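Local coordinates for virulence protein vsdE (Salmonella enterica, PDB 5LQ6) that acts as a cysteine hydrolase effector that suppresses host immune responses and contributes to bacterial virulence, at residues 127-132 with 181-186; 201-204 with 208-211; 51-56 with 88-93. The protein carries 4 engineered substitutions. All coordinates share one frame; numbering follows the deposited sequence. Where two conformers were deposited one is given.

Contact 1. Residues 127-132 with 181-186; sequences NSIDEV and VQFIDS
Ile129 and Val132, one turn apart on the first part of helix 129-143, close on the outer end of the Phe183 ring. Phe183 reaches toward the helix from strand 180-184, and Ile129 comes to meet it from the opposite direction. The CD1 methyl of Ile129 lies 3.8 Å from Phe183 CZ, an oblique approach, and Ile129 CG1 touches CZ as well. This reach follows from CG1 standing trans to the backbone N (chi1 -163°), which carries the longer branch inward. Val132 is shorter and meets the ring through CG1 alone, set at the ring edge near its plane, 4.0 Å from Phe183 CE1. From within the strand, Val181 CG1 covers one face of the ring, 3.9 Å above its centre. Branched aliphatic chains suit this buried spot, filling the contour of a flat phenyl group.

The outer side of the helix is polar and looser. Ser128 is the N-cap: its OG accepts from Glu131 N at 3.0 Å (154°) and donates to Glu131 OE1 at 2.7 Å, so a small hydroxyl serves both the open helix end and an exposed carboxylate. Asp130, facing away from the strand, forms a salt bridge with Lys200. Such a helix on an antiparallel sheet is consistent with a papain-like fold, and Asp185, just past the strand, hydrogen-bonds His165 in geometry consistent with a cysteine hydrolase's Cys-His-Asp triad.

Contact 2. Residues 201-204 with 208-211; sequences KHFS and EFYV
One face of the Phe203 ring receives the edge of Phe209, whose CE2 stands 3.5 Å above that plane, displaced from the centre toward the rim. For Phe209 the meeting is at its edge, with Phe203 CE2 lying in its plane. The pair is thus a T-shaped (edge-to-face) stack, though a tilted one: the planes make 62° and the centroids are 4.7 Å apart. Two neighbouring carbons do the touching. Phe209 CE2 comes within 3.5 Å of Phe203 CZ, while Phe209 CZ stands nearly over the middle of the Phe203 ring, 3.7 Å from Phe203 CD1. An edge of this kind presents slightly positive hydrogens to a slightly negative pi face, which makes two phenylalanines apt partners where no polar group is needed.

The contact bridges the loop between helix 196-200 and strand 209-212, one of the two edge strands of the four-stranded antiparallel sheet. Phe203 points toward the strand from the loop. In Phe209 the ring sits beside the backbone N and trans to the carbonyl carbon (chi1 -63°), which swings its end nearer to Phe203 although its first bond does not aim there. Ala152 of strand 147-157 touches both rings, its small methyl suiting a place beside two bulky rings. Ile129 and Val132 of helix 129-143 also pack on Phe209, making it the buried member of the pair, whereas Phe203 remains partly exposed. Backbone hydrogen bonds between Glu208 and Glu153 and between Tyr210 and Ser151 hold the strand beside its neighbour.

Contact 3. Residues 51-56 with 88-93; sequences QNLSRD and HHRQDI
A bend at chi2 (-63°), followed by a nearly extended chi3, turns the Arg90 side chain so that its guanidinium reaches Gln51 and Leu53. The Arg90 backbone has positive phi (50°) as it leaves the helix in a Schellman motif. Arg90 NH2 donates to Gln51 O at 2.7 Å in a fairly straight bond (161°), with the acceptor near the guanidinium plane; Arg90 NE adds a weak bond of 3.3 Å to the same Gln51 O. Leu53 comes from the opposite direction and sets its branched end over one guanidinium face, its CD1 3.6 Å above the centre, while Leu53 CD2 is 3.8 Å from Arg90 CD. Arginine suits this place because it offers hydrogen-bond donors round its edge and a face that an aliphatic chain can cover. Further bonds fix its rotation: NE also donates to Pro50 O, and NH1 to Ile87 O in the last turn of helix 76-89.

The Arg90 side chain therefore joins the end of helix 76-89 to the loop leading into helix 55-65, which Ser54 caps, while Leu53 packs on Leu58 and Ile87, one from each helix, and Asn52 bonds to Ser173 just beyond strand 163-172.

In the fold
From the N terminus, contact 3 closes first: its loop of 31 residues holds most of helices 55-65 and 76-89, and the contact fastens the end of helix 76-89 to the loop that leads into helix 55-65. Contact 1 then closes a 48-residue loop, packing helix 129-143 against strand 180-184. Contact 2 bridges only three residues, in the loop before strand 209-212. The three follow in series, none nesting or crossing. Contacts 1 and 2 touch, Phe209 packing on Val132 and on the backbone at Ser128 and Ile129. A probable hydrogen bond from Arg55 to Gln182 connects contact 3 with contact 1, whereas contacts 2 and 3 lie on opposite sides of the chain's centre, their nearest atoms about 13 Å apart.

Contact 1. Residues 127-132 with 181-186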
ATOM      1  N   ASN A 127     -11.038  -7.057  12.131  1.00 16.74           N
ATOM      2  CA  ASN A 127     -10.401  -7.648  13.259  1.00 17.73           C
ATOM      3  C   ASN A 127      -9.369  -8.717  12.965  1.00 16.77           C
ATOM      4  O   ASN A 127      -8.754  -9.268  13.887  1.00 18.38           O
ATOM      5  CB  ASN A 127     -11.465  -8.313  14.135  1.00 17.09           C
ATOM      6  CG  ASN A 127     -12.387  -7.326  14.769  1.00 20.37           C
ATOM      7  OD1 ASN A 127     -11.939  -6.282  15.220  1.00 25.14           O
ATOM      8  ND2 ASN A 127     -13.668  -7.654  14.841  1.00 20.11           N
ATOM      9  N   SER A 128      -9.122  -9.049  11.690  1.00 14.93           N
ATOM     10  CA  SER A 128      -8.180 -10.077  11.346  1.00 14.67           C
ATOM     11  C   SER A 128      -7.791  -9.936   9.887  1.00 15.89           C
ATOM     12  O   SER A 128      -8.521  -9.370   9.072  1.00 14.01           O
ATOM     13  CB  SER A 128      -8.755 -11.503  11.610  1.00 14.57           C
ATOM     14  OG  SER A 128      -9.773 -11.747  10.701  1.00 16.17           O
ATOM     15  N   ILE A 129      -6.625 -10.465   9.550  1.00 16.29           N
ATOM     16  CA  ILE A 129      -6.196 -10.496   8.148  1.00 16.12           C
ATOM     17  C   ILE A 129      -7.112 -11.369   7.315  1.00 14.86           C
ATOM     18  O   ILE A 129      -7.365 -11.110   6.166  1.00 15.23           O
ATOM     19  CB  ILE A 129      -4.679 -10.827   8.103  1.00 19.01           C
ATOM     20  CG1 ILE A 129      -4.077 -10.451   6.729  1.00 20.75           C
ATOM     21  CG2 ILE A 129      -4.466 -12.257   8.410  1.00 23.97           C
ATOM     22  CD1 ILE A 129      -4.005  -8.987   6.509  1.00 22.25           C
ATOM     23  N   ASP A 130      -7.722 -12.397   7.922  1.00 15.23           N
ATOM     24  CA  ASP A 130      -8.706 -13.196   7.243  1.00 16.18           C
ATOM     25  C   ASP A 130      -9.913 -12.393   6.829  1.00 15.29           C
ATOM     26  O   ASP A 130     -10.484 -12.540   5.745  1.00 17.48           O
ATOM     27  CB  ASP A 130      -9.149 -14.369   8.162  1.00 19.19           C
ATOM     28  CG  ASP A 130      -7.970 -15.099   8.755  1.00 26.40           C
ATOM     29  OD1 ASP A 130      -7.323 -14.563   9.756  1.00 28.20           O
ATOM     30  OD2 ASP A 130      -7.662 -16.141   8.158  1.00 30.74           O
ATOM     31  N   GLU A 131     -10.346 -11.521   7.723  1.00 14.93           N
ATOM     32  CA  GLU A 131     -11.469 -10.640   7.422  1.00 15.00           C
ATOM     33  C   GLU A 131     -11.116  -9.591   6.380  1.00 13.81           C
ATOM     34  O   GLU A 131     -11.966  -9.210   5.562  1.00 14.59           O
ATOM     35  CB  GLU A 131     -11.944 -10.055   8.710  1.00 15.56           C
ATOM     36  CG  GLU A 131     -12.685 -11.132   9.505  1.00 18.29           C
ATOM     37  CD  GLU A 131     -13.017 -10.717  10.910  1.00 20.57           C
ATOM     38  OE1 GLU A 131     -12.110 -10.841  11.742  1.00 20.56           O
ATOM     39  OE2 GLU A 131     -14.203 -10.320  11.173  1.00 20.36           O
ATOM     40  N   VAL A 132      -9.885  -9.094   6.423  1.00 12.00           N
ATOM     41  CA  VAL A 132      -9.382  -8.239   5.349  1.00 12.29           C
ATOM     42  C   VAL A 132      -9.500  -8.947   4.002  1.00 12.18           C
ATOM     43  O   VAL A 132     -10.011  -8.353   3.028  1.00 12.94           O
ATOM     44  CB  VAL A 132      -7.945  -7.830   5.612  1.00 11.21           C
ATOM     45  CG1 VAL A 132      -7.350  -7.136   4.380  1.00 11.59           C
ATOM     46  CG2 VAL A 132      -7.825  -6.904   6.826  1.00 12.80           C
ATOM     47  N   VAL A 181      -6.661 -13.070  -3.349  1.00 12.00           N
ATOM     48  CA  VAL A 181      -5.929 -11.911  -2.820  1.00 10.90           C
ATOM     49  C   VAL A 181      -4.447 -12.252  -2.664  1.00 11.32           C
ATOM     50  O   VAL A 181      -4.101 -13.225  -2.021  1.00 13.65           O
ATOM     51  CB  VAL A 181      -6.477 -11.498  -1.449  1.00 12.41           C
ATOM     52  CG1 VAL A 181      -5.727 -10.312  -0.868  1.00 13.14           C
ATOM     53  CG2 VAL A 181      -7.935 -11.158  -1.577  1.00 13.24           C
ATOM     54  N   GLN A 182      -3.608 -11.445  -3.322  1.00 10.07           N
ATOM     55  CA  GLN A 182      -2.194 -11.478  -3.085  1.00 10.98           C
ATOM     56  C   GLN A 182      -1.793 -10.321  -2.178  1.00 10.68           C
ATOM     57  O   GLN A 182      -1.835  -9.168  -2.599  1.00 11.23           O
ATOM     58  CB  GLN A 182      -1.419 -11.438  -4.377  1.00 11.92           C
ATOM     59  CG  GLN A 182       0.085 -11.498  -4.222  1.00 11.68           C
ATOM     60  CD  GLN A 182       0.538 -12.812  -3.658  1.00 12.49           C
ATOM     61  OE1 GLN A 182       0.329 -13.874  -4.310  1.00 13.12           O
ATOM     62  NE2 GLN A 182       1.033 -12.819  -2.424  1.00 12.58           N
ATOM     63  N   PHE A 183      -1.396 -10.644  -0.962  1.00 11.57           N
ATOM     64  CA  PHE A 183      -0.740  -9.632  -0.102  1.00 11.60           C
ATOM     65  C   PHE A 183       0.623  -9.352  -0.617  1.00 11.84           C
ATOM     66  O   PHE A 183       1.343 -10.259  -1.078  1.00 11.71           O
ATOM     67  CB  PHE A 183      -0.789 -10.072   1.345  1.00 12.09           C
ATOM     68  CG  PHE A 183      -2.186 -10.091   1.915  1.00 12.72           C
ATOM     69  CD1 PHE A 183      -2.836  -8.927   2.187  1.00 13.05           C
ATOM     70  CD2 PHE A 183      -2.865 -11.286   2.170  1.00 15.44           C
ATOM     71  CE1 PHE A 183      -4.129  -8.895   2.729  1.00 14.38           C
ATOM     72  CE2 PHE A 183      -4.143 -11.249   2.697  1.00 16.12           C
ATOM     73  CZ  PHE A 183      -4.767 -10.066   2.976  1.00 15.07           C
ATOM     74  N   ILE A 184       1.008  -8.077  -0.530  1.00 10.17           N
ATOM     75  CA  ILE A 184       2.302  -7.592  -1.016  1.00 10.77           C
ATOM     76  C   ILE A 184       2.898  -6.730   0.092  1.00 11.63           C
ATOM     77  O   ILE A 184       2.264  -5.792   0.543  1.00 12.46           O
ATOM     78  CB  ILE A 184       2.214  -6.786  -2.304  1.00 12.16           C
ATOM     79  CG1 ILE A 184       1.452  -7.526  -3.375  1.00 14.66           C
ATOM     80  CG2 ILE A 184       3.586  -6.396  -2.771  1.00 12.66           C
ATOM     81  CD1 ILE A 184       0.848  -6.610  -4.396  1.00 16.81           C
ATOM     82  N   ASP A 185       4.094  -7.042   0.541  1.00 11.10           N
ATOM     83  CA  ASP A 185       4.770  -6.213   1.559  1.00 11.65           C
ATOM     84  C   ASP A 185       6.105  -5.829   0.991  1.00 12.02           C
ATOM     85  O   ASP A 185       7.103  -6.547   1.216  1.00 11.63           O
ATOM     86  CB  ASP A 185       4.836  -6.900   2.923  1.00 11.87           C
ATOM     87  CG  ASP A 185       5.269  -5.983   4.017  1.00 14.01           C
ATOM     88  OD1 ASP A 185       5.833  -4.920   3.712  1.00 13.56           O
ATOM     89  OD2 ASP A 185       5.003  -6.303   5.193  1.00 14.99           O
ATOM     90  N   SER A 186       6.182  -4.695   0.285  1.00 11.65           N
ATOM     91  CA  SER A 186       7.410  -4.276  -0.375  1.00 12.04           C
ATOM     92  C   SER A 186       8.480  -3.891   0.631  1.00 13.31           C
ATOM     93  O   SER A 186       9.684  -3.885   0.293  1.00 14.80           O
ATOM     94  CB  SER A 186       7.165  -3.160  -1.348  1.00 13.71           C
ATOM     95  OG  SER A 186       6.705  -1.971  -0.680  1.00 13.72           O
TER

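Contact 2. Residues 201-204 with 208-211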
ATOM      1  N   LYS A 201       1.527 -14.835  10.637  1.00 17.15           N
ATOM      2  CA  LYS A 201       2.588 -15.001  11.642  1.00 18.63           C
ATOM      3  C   LYS A 201       2.987 -13.709  12.280  1.00 17.83           C
ATOM      4  O   LYS A 201       3.479 -13.709  13.397  1.00 18.86           O
ATOM      5  CB  LYS A 201       3.849 -15.648  11.037  1.00 19.96           C
ATOM      6  CG  LYS A 201       3.640 -17.022  10.429  1.00 24.93           C
ATOM      7  CD  LYS A 201       3.003 -18.012  11.348  1.00 32.77           C
ATOM      8  CE  LYS A 201       2.955 -19.404  10.691  1.00 39.53           C
ATOM      9  NZ  LYS A 201       4.090 -19.640   9.729  1.00 48.64           N
ATOM     10  N   HIS A 202       2.747 -12.588  11.597  1.00 15.31           N
ATOM     11  CA  HIS A 202       3.149 -11.285  12.093  1.00 14.74           C
ATOM     12  C   HIS A 202       2.061 -10.620  12.933  1.00 16.59           C
ATOM     13  O   HIS A 202       2.253  -9.464  13.339  1.00 16.93           O
ATOM     14  CB  HIS A 202       3.550 -10.366  10.958  1.00 14.69           C
ATOM     15  CG  HIS A 202       4.594 -10.939  10.086  1.00 15.95           C
ATOM     16  ND1 HIS A 202       5.810 -11.346  10.584  1.00 18.49           N
ATOM     17  CD2 HIS A 202       4.629 -11.153   8.749  1.00 17.54           C
ATOM     18  CE1 HIS A 202       6.532 -11.835   9.594  1.00 18.42           C
ATOM     19  NE2 HIS A 202       5.845 -11.705   8.479  1.00 18.27           N
ATOM     20  N   PHE A 203       0.982 -11.335  13.227  1.00 17.76           N
ATOM     21  CA  PHE A 203      -0.073 -10.792  14.114  1.00 21.59           C
ATOM     22  C   PHE A 203      -0.424 -11.745  15.245  1.00 23.25           C
ATOM     23  O   PHE A 203      -0.448 -12.948  15.062  1.00 26.49           O
ATOM     24  CB  PHE A 203      -1.308 -10.463  13.285  1.00 22.45           C
ATOM     25  CG  PHE A 203      -1.037  -9.491  12.195  1.00 22.47           C
ATOM     26  CD1 PHE A 203      -0.936  -8.127  12.477  1.00 22.94           C
ATOM     27  CD2 PHE A 203      -0.875  -9.932  10.910  1.00 21.67           C
ATOM     28  CE1 PHE A 203      -0.697  -7.243  11.474  1.00 23.18           C
ATOM     29  CE2 PHE A 203      -0.597  -9.020   9.882  1.00 24.53           C
ATOM     30  CZ  PHE A 203      -0.473  -7.696  10.192  1.00 22.22           C
ATOM     31  N   SER A 204      -0.674 -11.179  16.437  1.00 30.43           N
ATOM     32  CA  SER A 204      -1.493 -11.860  17.477  1.00 37.05           C
ATOM     33  C   SER A 204      -2.935 -11.340  17.389  1.00 43.47           C
ATOM     34  O   SER A 204      -3.296 -10.573  16.468  1.00 39.87           O
ATOM     35  CB  SER A 204      -0.955 -11.581  18.878  1.00 38.73           C
ATOM     36  OG  SER A 204      -1.468 -10.341  19.350  1.00 41.47           O
ATOM     37  N   GLU A 208      -6.346  -4.083  15.133  1.00 38.60           N
ATOM     38  CA  GLU A 208      -7.224  -3.671  14.092  1.00 34.22           C
ATOM     39  C   GLU A 208      -6.470  -3.638  12.711  1.00 24.50           C
ATOM     40  O   GLU A 208      -5.232  -3.563  12.595  1.00 20.80           O
ATOM     41  CB  GLU A 208      -7.726  -2.264  14.375  1.00 40.11           C
ATOM     42  CG  GLU A 208      -8.154  -1.913  15.791  1.00 51.09           C
ATOM     43  CD  GLU A 208      -7.959  -0.427  16.061  1.00 59.92           C
ATOM     44  OE1 GLU A 208      -8.474   0.387  15.268  1.00 67.95           O
ATOM     45  OE2 GLU A 208      -7.276  -0.068  17.046  1.00 71.54           O
ATOM     46  N   PHE A 209      -7.261  -3.727  11.663  1.00 16.66           N
ATOM     47  CA  PHE A 209      -6.828  -3.557  10.308  1.00 15.18           C
ATOM     48  C   PHE A 209      -7.768  -2.573   9.618  1.00 14.65           C
ATOM     49  O   PHE A 209      -8.966  -2.545   9.874  1.00 15.94           O
ATOM     50  CB  PHE A 209      -6.910  -4.889   9.575  1.00 14.62           C
ATOM     51  CG  PHE A 209      -5.999  -5.956  10.124  1.00 15.09           C
ATOM     52  CD1 PHE A 209      -6.365  -6.639  11.249  1.00 16.66           C
ATOM     53  CD2 PHE A 209      -4.776  -6.229   9.523  1.00 16.50           C
ATOM     54  CE1 PHE A 209      -5.563  -7.623  11.795  1.00 18.68           C
ATOM     55  CE2 PHE A 209      -3.960  -7.253  10.069  1.00 15.64           C
ATOM     56  CZ  PHE A 209      -4.365  -7.901  11.215  1.00 17.63           C
ATOM     57  N   TYR A 210      -7.234  -1.825   8.656  1.00 14.76           N
ATOM     58  CA  TYR A 210      -8.023  -0.918   7.833  1.00 15.72           C
ATOM     59  C   TYR A 210      -7.587  -1.054   6.410  1.00 17.31           C
ATOM     60  O   TYR A 210      -6.443  -1.333   6.167  1.00 16.51           O
ATOM     61  CB  TYR A 210      -7.808   0.541   8.236  1.00 17.56           C
ATOM     62  CG  TYR A 210      -8.215   0.856   9.635  1.00 21.21           C
ATOM     63  CD1 TYR A 210      -7.379   0.595  10.691  1.00 23.17           C
ATOM     64  CD2 TYR A 210      -9.459   1.341   9.883  1.00 23.42           C
ATOM     65  CE1 TYR A 210      -7.755   0.852  12.010  1.00 28.02           C
ATOM     66  CE2 TYR A 210      -9.852   1.628  11.202  1.00 25.70           C
ATOM     67  CZ  TYR A 210      -9.002   1.356  12.235  1.00 26.86           C
ATOM     68  OH  TYR A 210      -9.412   1.635  13.532  1.00 35.21           O
ATOM     69  N   VAL A 211      -8.530  -0.911   5.480  1.00 15.50           N
ATOM     70  CA  VAL A 211      -8.276  -0.995   4.058  0.74 15.63           C
ATOM     71  C   VAL A 211      -8.606   0.343   3.436  1.00 15.11           C
ATOM     72  O   VAL A 211      -9.622   0.933   3.774  1.00 15.95           O
ATOM     73  CB  VAL A 211      -9.170  -2.092   3.446  0.74 15.85           C
ATOM     74  CG1 VAL A 211      -8.858  -2.334   1.975  0.74 17.41           C
ATOM     75  CG2 VAL A 211      -9.023  -3.402   4.244  0.74 17.23           C
TER

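Contact 3. Residues 51-56 with 88-93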
ATOM      1  N   GLN A  51      -3.278  -4.595 -18.299  1.00 23.85           N
ATOM      2  CA  GLN A  51      -4.494  -4.330 -17.551  1.00 28.83           C
ATOM      3  C   GLN A  51      -4.784  -5.429 -16.555  1.00 27.78           C
ATOM      4  O   GLN A  51      -5.159  -5.143 -15.431  1.00 27.81           O
ATOM      5  CB  GLN A  51      -5.714  -4.165 -18.476  1.00 36.20           C
ATOM      6  CG  GLN A  51      -5.725  -2.847 -19.235  1.00 45.37           C
ATOM      7  CD  GLN A  51      -5.628  -1.632 -18.305  1.00 49.89           C
ATOM      8  OE1 GLN A  51      -6.217  -1.627 -17.218  1.00 54.91           O
ATOM      9  NE2 GLN A  51      -4.848  -0.626 -18.704  1.00 50.26           N
ATOM     10  N   ASN A  52      -4.630  -6.678 -16.975  1.00 21.93           N
ATOM     11  CA  ASN A  52      -4.773  -7.817 -16.073  1.00 24.22           C
ATOM     12  C   ASN A  52      -3.396  -8.227 -15.549  1.00 22.47           C
ATOM     13  O   ASN A  52      -2.621  -8.862 -16.248  1.00 25.45           O
ATOM     14  CB  ASN A  52      -5.447  -9.021 -16.738  1.00 25.35           C
ATOM     15  CG  ASN A  52      -5.718 -10.130 -15.730  1.00 27.04           C
ATOM     16  OD1 ASN A  52      -6.326  -9.875 -14.712  1.00 30.93           O
ATOM     17  ND2 ASN A  52      -5.223 -11.309 -15.972  1.00 26.80           N
ATOM     18  N   LEU A  53      -3.088  -7.829 -14.326  1.00 20.73           N
ATOM     19  CA  LEU A  53      -1.783  -8.088 -13.757  1.00 19.06           C
ATOM     20  C   LEU A  53      -1.584  -9.546 -13.429  1.00 21.08           C
ATOM     21  O   LEU A  53      -2.514 -10.278 -13.077  1.00 25.38           O
ATOM     22  CB  LEU A  53      -1.579  -7.247 -12.473  1.00 20.07           C
ATOM     23  CG  LEU A  53      -1.464  -5.762 -12.683  1.00 20.48           C
ATOM     24  CD1 LEU A  53      -1.552  -4.997 -11.378  1.00 23.33           C
ATOM     25  CD2 LEU A  53      -0.209  -5.340 -13.417  1.00 19.95           C
ATOM     26  N   SER A  54      -0.365  -9.963 -13.535  1.00 18.78           N
ATOM     27  CA  SER A  54       0.005 -11.270 -13.122  1.00 19.56           C
ATOM     28  C   SER A  54       0.710 -11.170 -11.774  1.00 17.33           C
ATOM     29  O   SER A  54       1.170 -10.091 -11.335  1.00 16.77           O
ATOM     30  CB  SER A  54       0.965 -11.885 -14.136  1.00 19.11           C
ATOM     31  OG  SER A  54       2.236 -11.254 -14.107  1.00 20.22           O
ATOM     32  N   ARG A  55       0.868 -12.311 -11.126  1.00 16.69           N
ATOM     33  CA  ARG A  55       1.603 -12.346  -9.880  1.00 14.86           C
ATOM     34  C   ARG A  55       3.034 -11.906 -10.084  1.00 16.69           C
ATOM     35  O   ARG A  55       3.625 -11.190  -9.283  1.00 16.81           O
ATOM     36  CB  ARG A  55       1.499 -13.727  -9.229  1.00 14.53           C
ATOM     37  CG  ARG A  55       2.078 -13.779  -7.840  1.00 14.55           C
ATOM     38  CD  ARG A  55       1.886 -15.171  -7.279  1.00 14.09           C
ATOM     39  NE  ARG A  55       2.323 -15.249  -5.905  1.00 14.11           N
ATOM     40  CZ  ARG A  55       3.551 -15.540  -5.526  1.00 15.33           C
ATOM     41  NH1 ARG A  55       4.513 -15.756  -6.428  1.00 17.68           N
ATOM     42  NH2 ARG A  55       3.838 -15.592  -4.234  1.00 14.23           N
ATOM     43  N   ASP A  56       3.635 -12.332 -11.196  1.00 16.68           N
ATOM     44  CA  ASP A  56       4.985 -11.944 -11.496  1.00 18.00           C
ATOM     45  C   ASP A  56       5.108 -10.426 -11.743  1.00 17.68           C
ATOM     46  O   ASP A  56       6.098  -9.805 -11.355  1.00 17.54           O
ATOM     47  CB  ASP A  56       5.460 -12.671 -12.757  1.00 21.50           C
ATOM     48  CG  ASP A  56       6.871 -12.313 -13.072  1.00 28.00           C
ATOM     49  OD1 ASP A  56       7.733 -12.720 -12.276  1.00 32.58           O
ATOM     50  OD2 ASP A  56       7.087 -11.549 -14.050  1.00 35.01           O
ATOM     51  N   HIS A  88      -2.103   1.564  -9.773  1.00 14.90           N
ATOM     52  CA  HIS A  88      -3.225   2.272 -10.345  1.00 15.40           C
ATOM     53  C   HIS A  88      -2.895   2.715 -11.803  1.00 16.85           C
ATOM     54  O   HIS A  88      -3.760   2.635 -12.663  1.00 18.47           O
ATOM     55  CB  HIS A  88      -3.568   3.487  -9.495  1.00 14.71           C
ATOM     56  CG  HIS A  88      -4.739   4.244 -10.021  1.00 19.17           C
ATOM     57  ND1 HIS A  88      -6.036   3.856  -9.761  1.00 22.79           N
ATOM     58  CD2 HIS A  88      -4.813   5.347 -10.805  1.00 22.22           C
ATOM     59  CE1 HIS A  88      -6.863   4.702 -10.359  1.00 24.80           C
ATOM     60  NE2 HIS A  88      -6.144   5.597 -11.018  1.00 25.35           N
ATOM     61  N   HIS A  89      -1.683   3.207 -11.998  1.00 15.62           N
ATOM     62  CA  HIS A  89      -1.270   3.748 -13.315  1.00 18.40           C
ATOM     63  C   HIS A  89      -0.674   2.700 -14.195  1.00 20.88           C
ATOM     64  O   HIS A  89      -0.294   2.996 -15.338  1.00 22.94           O
ATOM     65  CB  HIS A  89      -0.306   4.914 -13.039  1.00 19.82           C
ATOM     66  CG  HIS A  89      -0.993   6.110 -12.480  1.00 20.24           C
ATOM     67  ND1 HIS A  89      -1.839   6.908 -13.229  1.00 27.07           N
ATOM     68  CD2 HIS A  89      -1.042   6.602 -11.218  1.00 21.90           C
ATOM     69  CE1 HIS A  89      -2.351   7.855 -12.453  1.00 25.17           C
ATOM     70  NE2 HIS A  89      -1.875   7.701 -11.233  1.00 23.24           N
ATOM     71  N   ARG A  90      -0.595   1.467 -13.715  1.00 18.63           N
ATOM     72  CA  ARG A  90       0.036   0.371 -14.432  1.00 19.58           C
ATOM     73  C   ARG A  90       1.409   0.737 -14.927  1.00 21.32           C
ATOM     74  O   ARG A  90       1.819   0.379 -16.049  1.00 21.32           O
ATOM     75  CB  ARG A  90      -0.874  -0.132 -15.585  1.00 18.83           C
ATOM     76  CG  ARG A  90      -2.161  -0.774 -15.141  1.00 19.85           C
ATOM     77  CD  ARG A  90      -1.879  -2.033 -14.314  1.00 22.59           C
ATOM     78  NE  ARG A  90      -3.028  -2.897 -14.165  1.00 24.64           N
ATOM     79  CZ  ARG A  90      -3.902  -2.860 -13.165  1.00 27.50           C
ATOM     80  NH1 ARG A  90      -3.796  -1.956 -12.191  1.00 25.71           N
ATOM     81  NH2 ARG A  90      -4.910  -3.735 -13.125  1.00 28.89           N
ATOM     82  N   GLN A  91       2.177   1.410 -14.082  1.00 20.70           N
ATOM     83  CA  GLN A  91       3.492   1.849 -14.455  1.00 20.77           C
ATOM     84  C   GLN A  91       4.384   2.030 -13.268  1.00 20.15           C
ATOM     85  O   GLN A  91       3.921   2.485 -12.222  1.00 19.74           O
ATOM     86  CB  GLN A  91       3.372   3.166 -15.247  1.00 23.80           C
ATOM     87  CG  GLN A  91       4.696   3.639 -15.847  1.00 26.67           C
ATOM     88  CD  GLN A  91       4.542   4.891 -16.742  1.00 35.61           C
ATOM     89  OE1 GLN A  91       3.433   5.216 -17.201  1.00 38.25           O
ATOM     90  NE2 GLN A  91       5.660   5.584 -16.994  1.00 42.80           N
ATOM     91  N   ASP A  92       5.673   1.735 -13.429  1.00 19.65           N
ATOM     92  CA  ASP A  92       6.664   1.927 -12.387  1.00 18.67           C
ATOM     93  C   ASP A  92       7.109   3.382 -12.355  1.00 20.92           C
ATOM     94  O   ASP A  92       8.038   3.757 -13.060  1.00 22.22           O
ATOM     95  CB  ASP A  92       7.887   1.011 -12.527  1.00 19.31           C
ATOM     96  CG  ASP A  92       7.586  -0.436 -12.212  1.00 21.34           C
ATOM     97  OD1 ASP A  92       6.729  -0.726 -11.340  1.00 22.69           O
ATOM     98  OD2 ASP A  92       8.221  -1.336 -12.815  1.00 25.97           O
ATOM     99  N   ILE A  93       6.433   4.208 -11.578  1.00 17.80           N
ATOM    100  CA  ILE A  93       6.666   5.701 -11.549  1.00 19.57           C
ATOM    101  C   ILE A  93       7.309   6.148 -10.284  1.00 21.54           C
ATOM    102  O   ILE A  93       8.356   6.772 -10.291  1.00 19.25           O
ATOM    103  CB  ILE A  93       5.377   6.465 -11.811  1.00 19.01           C
ATOM    104  CG1 ILE A  93       4.818   6.118 -13.182  1.00 20.77           C
ATOM    105  CG2 ILE A  93       5.589   7.986 -11.635  1.00 19.04           C
ATOM    106  CD1 ILE A  93       3.398   6.536 -13.397  1.00 22.14           C
TER